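PDB 4TN0: UPF0141 protein yjdB from Campylobacter jejuni subsp. jejuni HB93-13, which probably transfers phosphoethanolamine to acceptor molecules in the periplasm, as a zinc-binding enzyme of the alkaline phosphatase-like superfamily required for polymyxin resistance and motility. Local coordinates for residues A[225-230]-A[237-242]; A[25-30]-A[191-196]; A[231-236]-A[247-252]. One frame throughout, in Å; residues are numbered along the deposited sequence.

Interaction 1: A[225-230]-A[237-242]; sequences SDHGES and YLHGMP
His227 and His239 meet ring against ring because both lean inward over their own backbones, CG of His227 lying between the backbone N and the carbonyl carbon (chi1 53°) and the same holding for His239. The two side chains cross at about a right angle, and CE1 of His227 comes to rest over the centre of one face of the His239 ring, 3.3 Å from His239 CD2. The ring planes are 35° apart, an oblique meeting. The NE2 atoms have other partners: NE2 of His227 binds the zinc ion, while NE2 of His239 is hydrogen-bonded to O1P of the phosphothreonine at position 65.

The inner nitrogens fix how each ring is rotated. His227 ND1 donates to the carbonyl O of Gly228 at 2.7 Å, the acceptor lying in the ring plane. Glu229, its chain bent at chi2, brings OE1 to ND1 of His239 at 2.6 Å and receives the proton on its syn lone pair. Tyr161 hydrogen-bonds to the other carboxylate oxygen, OE2. Further out, Ser230 N donates to Leu238 O at 2.8 Å, almost straight; the return bond from Leu238 N to Ser230 O is weak. This small antiparallel pairing of 230-231 with 237-238 continues the contact just beyond the two rings. Asp226 and Glu26 also bind the metal, and the whole is the zinc site of an alkaline phosphatase-like fold, with a second-shell His-carboxylate pair beside the phosphorylated threonine.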
loop_
_atom_site.group_PDB
_atom_site.type_symbol
_atom_site.label_atom_id
_atom_site.label_comp_id
_atom_site.label_asym_id
_atom_site.label_seq_id
_atom_site.Cartn_x
_atom_site.Cartn_y
_atom_site.Cartn_z
ATOM N N SER A 225 -2.360 2.244 -1.766
ATOM C CA SER A 225 -3.638 2.249 -1.087
ATOM C C SER A 225 -4.493 1.107 -1.603
ATOM O O SER A 225 -4.248 0.613 -2.706
ATOM C CB SER A 225 -4.350 3.585 -1.288
ATOM O OG SER A 225 -5.479 3.646 -0.440
ATOM N N ASP A 226 -5.471 0.674 -0.809
ATOM C CA ASP A 226 -6.427 -0.328 -1.273
ATOM C C ASP A 226 -7.424 0.255 -2.293
ATOM O O ASP A 226 -7.824 -0.452 -3.211
ATOM C CB ASP A 226 -7.184 -0.983 -0.103
ATOM C CG ASP A 226 -7.960 0.018 0.760
ATOM O OD1 ASP A 226 -7.730 1.238 0.628
ATOM O OD2 ASP A 226 -8.778 -0.424 1.600
ATOM N N HIS A 227 -7.806 1.522 -2.140
ATOM C CA HIS A 227 -8.738 2.210 -3.066
ATOM C C HIS A 227 -8.819 3.715 -2.741
ATOM O O HIS A 227 -8.190 4.201 -1.793
ATOM C CB HIS A 227 -10.134 1.620 -2.993
ATOM C CG HIS A 227 -10.674 1.579 -1.601
ATOM N ND1 HIS A 227 -11.086 2.716 -0.939
ATOM C CD2 HIS A 227 -10.835 0.552 -0.730
ATOM C CE1 HIS A 227 -11.479 2.390 0.283
ATOM N NE2 HIS A 227 -11.343 1.083 0.431
ATOM N N GLY A 228 -9.576 4.455 -3.535
ATOM C CA GLY A 228 -9.708 5.877 -3.310
ATOM C C GLY A 228 -10.867 6.190 -2.393
ATOM O O GLY A 228 -11.243 5.383 -1.552
ATOM N N GLU A 229 -11.420 7.381 -2.543
ATOM C CA GLU A 229 -12.507 7.864 -1.684
ATOM C C GLU A 229 -13.207 9.036 -2.348
ATOM O O GLU A 229 -12.558 9.857 -2.994
ATOM C CB GLU A 229 -11.983 8.299 -0.316
ATOM C CG GLU A 229 -13.068 8.690 0.693
ATOM C CD GLU A 229 -13.648 7.492 1.428
ATOM O OE1 GLU A 229 -13.679 6.361 0.849
ATOM O OE2 GLU A 229 -14.082 7.698 2.591
ATOM N N SER A 230 -14.526 9.101 -2.208
ATOM C CA SER A 230 -15.292 10.281 -2.627
ATOM C C SER A 230 -15.517 11.245 -1.444
ATOM O O SER A 230 -15.744 10.801 -0.323
ATOM C CB SER A 230 -16.634 9.869 -3.237
ATOM O OG SER A 230 -16.438 9.409 -4.553
ATOM N N TYR A 237 -20.279 10.124 -1.326
ATOM C CA TYR A 237 -19.358 9.993 -0.185
ATOM C C TYR A 237 -18.817 8.583 -0.044
ATOM O O TYR A 237 -19.383 7.617 -0.595
ATOM C CB TYR A 237 -20.043 10.403 1.126
ATOM C CG TYR A 237 -20.396 11.856 1.142
ATOM C CD1 TYR A 237 -19.505 12.786 1.653
ATOM C CD2 TYR A 237 -21.590 12.311 0.588
ATOM C CE1 TYR A 237 -19.797 14.134 1.667
ATOM C CE2 TYR A 237 -21.899 13.684 0.585
ATOM C CZ TYR A 237 -20.993 14.586 1.124
ATOM O OH TYR A 237 -21.258 15.933 1.135
ATOM N N LEU A 238 -17.724 8.478 0.715
ATOM C CA LEU A 238 -17.102 7.208 1.052
ATOM C C LEU A 238 -16.670 6.452 -0.224
ATOM O O LEU A 238 -16.122 7.045 -1.165
ATOM C CB LEU A 238 -18.054 6.374 1.912
ATOM C CG LEU A 238 -18.489 7.219 3.141
ATOM C CD1 LEU A 238 -19.625 6.557 3.887
ATOM C CD2 LEU A 238 -17.386 7.648 4.117
ATOM N N HIS A 239 -16.822 5.139 -0.253
ATOM C CA HIS A 239 -16.356 4.436 -1.434
ATOM C C HIS A 239 -17.256 3.275 -1.767
ATOM O O HIS A 239 -18.446 3.313 -1.477
ATOM C CB HIS A 239 -14.917 3.960 -1.249
ATOM C CG HIS A 239 -14.675 3.255 0.052
ATOM N ND1 HIS A 239 -14.360 3.925 1.219
ATOM C CD2 HIS A 239 -14.700 1.934 0.367
ATOM C CE1 HIS A 239 -14.199 3.046 2.194
ATOM N NE2 HIS A 239 -14.398 1.834 1.706
ATOM N N GLY A 240 -16.688 2.251 -2.395
ATOM C CA GLY A 240 -17.432 1.053 -2.696
ATOM C C GLY A 240 -18.442 1.150 -3.832
ATOM O O GLY A 240 -19.288 0.264 -3.956
ATOM N N MET A 241 -18.380 2.208 -4.643
ATOM C CA MET A 241 -19.270 2.317 -5.816
ATOM C C MET A 241 -18.857 1.248 -6.853
ATOM O O MET A 241 -17.665 0.983 -7.022
ATOM C CB MET A 241 -19.202 3.736 -6.409
ATOM C CG MET A 241 -20.116 3.980 -7.615
ATOM S SD MET A 241 -20.230 5.700 -8.193
ATOM C CE MET A 241 -21.258 6.444 -6.929
ATOM N N PRO A 242 -19.824 0.604 -7.529
ATOM C CA PRO A 242 -19.397 -0.441 -8.495
ATOM C C PRO A 242 -18.308 0.056 -9.466
ATOM O O PRO A 242 -18.390 1.163 -9.999
ATOM C CB PRO A 242 -20.688 -0.801 -9.219
ATOM C CG PRO A 242 -21.782 -0.537 -8.138
ATOM C CD PRO A 242 -21.290 0.686 -7.387
#

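Interaction 2: A[25-30]-A[191-196]; sequences GETARA and NTYDNT
Tyr193 reaches from helix 186-211 to the backbone of Thr27 and Arg29, and hydrogen bonding through its hydroxyl dominates the contact. Tyr193 OH donates to Thr27 O at 2.6 Å; the acceptor lies near the plane of the ring, at its edge, whereas the donor is tilted 19° from the carbonyl plane. The same hydroxyl accepts a weak, strongly bent bond from Arg29 N at 2.8 Å. One phenol oxygen thus bridges the two peptide groups that flank Ala28, donating to Thr27 O and accepting from Arg29 N. The ring gets this far because Tyr193 CG stands anti to the backbone N (chi1 -180°), which throws the side chain out from the helix.

Van der Waals packing completes the interface. The aliphatic part of Arg29, extended from CG to NE, crosses the ring near CE2, with Arg29 CG 3.9 Å from Tyr193 CE2, and the guanidinium plane is turned 61° from that of the phenol. The methyl CG2 of Thr27 lies more loosely beside the ring, 4.3 Å from Tyr193 CE1.

Polar groups at the two ends of the loop have further partners. The Arg29 guanidinium bonds to Asn32 and forms a salt bridge with Glu233. Thr27 OG1 donates to Glu26 OE2 at 2.8 Å, on the anti side and well out of the carboxylate plane, and that same oxygen binds the zinc ion. Buried throughout, the arrangement ties a long helix flanking the central sheet to the loop after strand 18-24, which in this alkaline phosphatase-like fold carries a metal ligand at the strand's C-terminal end.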
loop_
_atom_site.group_PDB
_atom_site.type_symbol
_atom_site.label_atom_id
_atom_site.label_comp_id
_atom_site.label_asym_id
_atom_site.label_seq_id
_atom_site.Cartn_x
_atom_site.Cartn_y
_atom_site.Cartn_z
ATOM N N GLY A 25 -2.046 0.683 2.373
ATOM C CA GLY A 25 -2.801 1.817 2.864
ATOM C C GLY A 25 -4.305 1.614 2.924
ATOM O O GLY A 25 -4.832 0.492 2.862
ATOM N N GLU A 26 -5.005 2.720 3.099
ATOM C CA GLU A 26 -6.434 2.642 3.317
ATOM C C GLU A 26 -7.077 3.961 2.896
ATOM O O GLU A 26 -6.746 5.018 3.451
ATOM C CB GLU A 26 -6.739 2.312 4.788
ATOM C CG GLU A 26 -8.226 2.378 5.139
ATOM C CD GLU A 26 -9.015 1.304 4.425
ATOM O OE1 GLU A 26 -9.104 0.164 4.942
ATOM O OE2 GLU A 26 -9.508 1.593 3.313
ATOM N N THR A 27 -7.945 3.887 1.882
ATOM C CA THR A 27 -8.849 4.969 1.483
ATOM C C THR A 27 -8.124 6.180 0.834
ATOM O O THR A 27 -8.749 7.130 0.327
ATOM C CB THR A 27 -9.714 5.394 2.733
ATOM O OG1 THR A 27 -10.480 4.259 3.188
ATOM C CG2 THR A 27 -10.646 6.540 2.442
ATOM N N ALA A 28 -6.796 6.141 0.817
ATOM C CA ALA A 28 -6.047 7.225 0.178
ATOM C C ALA A 28 -6.236 7.224 -1.350
ATOM O O ALA A 28 -6.133 6.178 -2.007
ATOM C CB ALA A 28 -4.573 7.130 0.525
ATOM N N ARG A 29 -6.472 8.414 -1.901
ATOM C CA ARG A 29 -6.725 8.568 -3.306
ATOM C C ARG A 29 -5.616 9.423 -3.878
ATOM O O ARG A 29 -5.135 10.337 -3.214
ATOM C CB ARG A 29 -8.094 9.215 -3.557
ATOM C CG ARG A 29 -8.152 10.734 -3.402
ATOM C CD ARG A 29 -9.598 11.238 -3.370
ATOM N NE ARG A 29 -9.665 12.683 -3.562
ATOM C CZ ARG A 29 -10.795 13.382 -3.675
ATOM N NH1 ARG A 29 -11.970 12.774 -3.605
ATOM N NH2 ARG A 29 -10.750 14.691 -3.866
ATOM N N ALA A 30 -5.224 9.114 -5.117
ATOM C CA ALA A 30 -4.067 9.722 -5.775
ATOM C C ALA A 30 -4.222 11.222 -6.022
ATOM O O ALA A 30 -3.242 11.965 -5.947
ATOM C CB ALA A 30 -3.781 8.998 -7.106
ATOM N N ASN A 191 -9.558 19.376 3.890
ATOM C CA ASN A 191 -8.436 19.608 4.784
ATOM C C ASN A 191 -8.238 18.408 5.699
ATOM O O ASN A 191 -7.130 17.903 5.850
ATOM C CB ASN A 191 -8.643 20.864 5.641
ATOM C CG ASN A 191 -8.488 22.167 4.865
ATOM O OD1 ASN A 191 -7.870 22.213 3.803
ATOM N ND2 ASN A 191 -9.028 23.244 5.430
ATOM N N THR A 192 -9.334 17.934 6.278
ATOM C CA THR A 192 -9.286 16.803 7.196
ATOM C C THR A 192 -8.742 15.568 6.505
ATOM O O THR A 192 -7.936 14.828 7.068
ATOM C CB THR A 192 -10.678 16.500 7.760
ATOM O OG1 THR A 192 -11.338 17.736 8.071
ATOM C CG2 THR A 192 -10.590 15.628 8.995
ATOM N N TYR A 193 -9.193 15.361 5.270
ATOM C CA TYR A 193 -8.788 14.216 4.473
ATOM C C TYR A 193 -7.298 14.302 4.162
ATOM O O TYR A 193 -6.589 13.287 4.230
ATOM C CB TYR A 193 -9.637 14.117 3.181
ATOM C CG TYR A 193 -9.271 12.930 2.302
ATOM C CD1 TYR A 193 -9.677 11.640 2.641
ATOM C CD2 TYR A 193 -8.528 13.103 1.131
ATOM C CE1 TYR A 193 -9.330 10.541 1.855
ATOM C CE2 TYR A 193 -8.192 12.013 0.326
ATOM C CZ TYR A 193 -8.601 10.739 0.695
ATOM O OH TYR A 193 -8.274 9.661 -0.086
ATOM N N ASP A 194 -6.839 15.507 3.827
ATOM C CA ASP A 194 -5.441 15.762 3.500
ATOM C C ASP A 194 -4.497 15.600 4.699
ATOM O O ASP A 194 -3.347 15.127 4.557
ATOM C CB ASP A 194 -5.293 17.156 2.913
ATOM C CG ASP A 194 -5.792 17.230 1.492
ATOM O OD1 ASP A 194 -6.071 16.157 0.919
ATOM O OD2 ASP A 194 -5.864 18.337 0.928
ATOM N N ASN A 195 -4.982 15.982 5.877
ATOM C CA ASN A 195 -4.232 15.742 7.105
ATOM C C ASN A 195 -3.940 14.264 7.284
ATOM O O ASN A 195 -2.840 13.903 7.688
ATOM C CB ASN A 195 -4.987 16.251 8.333
ATOM C CG ASN A 195 -4.990 17.748 8.441
ATOM O OD1 ASN A 195 -4.174 18.433 7.828
ATOM N ND2 ASN A 195 -5.929 18.272 9.224
ATOM N N THR A 196 -4.923 13.412 6.996
ATOM C CA THR A 196 -4.728 11.977 7.141
ATOM C C THR A 196 -3.652 11.491 6.177
ATOM O O THR A 196 -2.901 10.576 6.493
ATOM C CB THR A 196 -6.026 11.169 6.886
ATOM O OG1 THR A 196 -6.375 11.216 5.489
ATOM C CG2 THR A 196 -7.139 11.720 7.684
#

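Interaction 3: A[231-236]-A[247-252]; sequences LGENGI and PSYQTH
Glu233 lies against Tyr249 where the turn joining the two short strands 230-231 and 237-238 of a beta hairpin meets the short, weakly bonded helix 248-251. Tyr249 presents one face of its ring, and the carboxylate settles over the rim of that face with the two planes only 21° apart. Glu233 CD is 3.5 Å from Tyr249 CE2, and OE2 stands 3.6 Å above the ring plane. The side chains come from opposite directions, and the bend of Glu233 at chi2 (96°) turns the carboxylate toward the ring.

A carboxylate over an aromatic face would by itself be expected to be unfavourable, but both groups share a cationic neighbour: Arg29 makes a salt bridge to Glu233 and a cation-pi contact with Tyr249. Its charge probably offsets the pairing of acid and ring pi electrons. The other carboxylate oxygen folds back onto its own turn, Glu233 OE1 accepting from Leu231 N at 2.9 Å, with the donor above the carboxylate plane.

Ile236, at the far end of the turn, supplies the apolar part. Its CD1 approaches CG of Pro247 at 4.4 Å, a loose contact at the start of the helical turn. Within the hairpin, Gly232 N bonds to Ile236 O at 2.8 Å and closes the base of the turn. Gln250, extended beyond CG, slants past the isoleucine; its amide nitrogen bonds to Ser230 and its OE1 accepts from Met241 N. Beside that amide the branch methyl of Ile236 packs, CG2 lying 3.8 Å from Gln250 NE2.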
loop_
_atom_site.group_PDB
_atom_site.type_symbol
_atom_site.label_atom_id
_atom_site.label_comp_id
_atom_site.label_asym_id
_atom_site.label_seq_id
_atom_site.Cartn_x
_atom_site.Cartn_y
_atom_site.Cartn_z
ATOM N N LEU A 231 -15.509 12.551 -1.716
ATOM C CA LEU A 231 -15.621 13.558 -0.668
ATOM C C LEU A 231 -16.747 14.566 -0.966
ATOM O O LEU A 231 -16.581 15.772 -0.778
ATOM C CB LEU A 231 -14.285 14.284 -0.510
ATOM C CG LEU A 231 -13.093 13.404 -0.095
ATOM C CD1 LEU A 231 -11.818 14.173 -0.234
ATOM C CD2 LEU A 231 -13.204 12.879 1.302
ATOM N N GLY A 232 -17.883 14.070 -1.457
ATOM C CA GLY A 232 -19.031 14.922 -1.729
ATOM C C GLY A 232 -19.160 15.377 -3.173
ATOM O O GLY A 232 -20.186 15.926 -3.570
ATOM N N GLU A 233 -18.108 15.200 -3.962
ATOM C CA GLU A 233 -18.212 15.537 -5.370
ATOM C C GLU A 233 -19.381 14.770 -5.983
ATOM O O GLU A 233 -19.479 13.550 -5.835
ATOM C CB GLU A 233 -16.917 15.229 -6.118
ATOM C CG GLU A 233 -15.650 15.766 -5.465
ATOM C CD GLU A 233 -14.960 14.716 -4.595
ATOM O OE1 GLU A 233 -15.560 13.641 -4.354
ATOM O OE2 GLU A 233 -13.803 14.952 -4.173
ATOM N N ASN A 234 -20.275 15.501 -6.644
ATOM C CA ASN A 234 -21.440 14.917 -7.284
ATOM C C ASN A 234 -22.319 14.154 -6.290
ATOM O O ASN A 234 -23.040 13.215 -6.657
ATOM C CB ASN A 234 -20.966 14.007 -8.425
ATOM C CG ASN A 234 -20.112 14.763 -9.440
ATOM O OD1 ASN A 234 -20.622 15.551 -10.252
ATOM N ND2 ASN A 234 -18.810 14.570 -9.365
ATOM N N GLY A 235 -22.244 14.548 -5.015
ATOM C CA GLY A 235 -23.053 13.933 -3.978
ATOM C C GLY A 235 -22.568 12.565 -3.495
ATOM O O GLY A 235 -23.237 11.886 -2.709
ATOM N N ILE A 236 -21.413 12.125 -3.969
ATOM C CA ILE A 236 -20.946 10.819 -3.553
ATOM C C ILE A 236 -20.021 10.935 -2.349
ATOM O O ILE A 236 -19.111 11.763 -2.341
ATOM C CB ILE A 236 -20.228 10.091 -4.710
ATOM C CG1 ILE A 236 -21.076 10.161 -5.980
ATOM C CG2 ILE A 236 -19.911 8.652 -4.321
ATOM C CD1 ILE A 236 -20.230 10.165 -7.254
ATOM N N PRO A 247 -16.170 6.894 -10.058
ATOM C CA PRO A 247 -15.272 7.989 -10.448
ATOM C C PRO A 247 -13.811 7.623 -10.168
ATOM O O PRO A 247 -13.521 6.786 -9.286
ATOM C CB PRO A 247 -15.712 9.148 -9.541
ATOM C CG PRO A 247 -16.283 8.474 -8.342
ATOM C CD PRO A 247 -16.921 7.198 -8.829
ATOM N N SER A 248 -12.887 8.255 -10.883
ATOM C CA SER A 248 -11.473 7.958 -10.675
ATOM C C SER A 248 -11.021 8.248 -9.224
ATOM O O SER A 248 -10.000 7.718 -8.790
ATOM C CB SER A 248 -10.611 8.729 -11.671
ATOM O OG SER A 248 -10.759 10.120 -11.496
ATOM N N TYR A 249 -11.761 9.110 -8.509
ATOM C CA TYR A 249 -11.519 9.378 -7.088
ATOM C C TYR A 249 -11.465 8.087 -6.285
ATOM O O TYR A 249 -10.765 8.029 -5.288
ATOM C CB TYR A 249 -12.593 10.301 -6.485
ATOM C CG TYR A 249 -12.449 11.748 -6.885
ATOM C CD1 TYR A 249 -11.192 12.333 -6.961
ATOM C CD2 TYR A 249 -13.573 12.532 -7.213
ATOM C CE1 TYR A 249 -11.046 13.651 -7.349
ATOM C CE2 TYR A 249 -13.432 13.854 -7.601
ATOM C CZ TYR A 249 -12.159 14.404 -7.660
ATOM O OH TYR A 249 -11.970 15.709 -8.024
ATOM N N GLN A 250 -12.199 7.062 -6.720
ATOM C CA GLN A 250 -12.244 5.797 -5.985
ATOM C C GLN A 250 -11.293 4.721 -6.524
ATOM O O GLN A 250 -10.956 3.806 -5.781
ATOM C CB GLN A 250 -13.674 5.252 -5.938
ATOM C CG GLN A 250 -14.558 6.125 -5.059
ATOM C CD GLN A 250 -15.942 5.559 -4.824
ATOM O OE1 GLN A 250 -16.180 4.335 -4.883
ATOM N NE2 GLN A 250 -16.871 6.452 -4.550
ATOM N N THR A 251 -10.858 4.827 -7.784
ATOM C CA THR A 251 -9.997 3.802 -8.390
ATOM C C THR A 251 -8.533 4.228 -8.588
ATOM O O THR A 251 -7.620 3.381 -8.665
ATOM C CB THR A 251 -10.564 3.352 -9.777
ATOM O OG1 THR A 251 -10.633 4.475 -10.665
ATOM C CG2 THR A 251 -11.947 2.790 -9.620
ATOM N N HIS A 252 -8.312 5.534 -8.674
ATOM C CA HIS A 252 -6.978 6.086 -8.917
ATOM C C HIS A 252 -6.261 6.318 -7.579
ATOM O O HIS A 252 -6.597 7.253 -6.828
ATOM C CB HIS A 252 -7.101 7.390 -9.725
ATOM C CG HIS A 252 -5.793 7.983 -10.156
ATOM N ND1 HIS A 252 -4.599 7.289 -10.105
ATOM C CD2 HIS A 252 -5.496 9.214 -10.642
ATOM C CE1 HIS A 252 -3.623 8.067 -10.544
ATOM N NE2 HIS A 252 -4.141 9.240 -10.876
#

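The three contacts sit on the same side of the domain and show how chemistry changes with depth. Interaction 2 is wholly buried and joins elements distant in sequence through one shared hydroxyl; interaction 1, partly buried, is built of imidazoles and acids round the metal; interaction 3 lies at the surface and relies on packing without a hydrogen bond across it. Interactions 1 and 3 share the 230-238 hairpin and are joined by backbone bonds from Gly228 and Glu229 to Gln250 and Tyr249. Glu26 and Asp226 meet at the zinc ion, linking interactions 1 and 2, whereas the Arg29-Glu233 salt bridge links interactions 2 and 3.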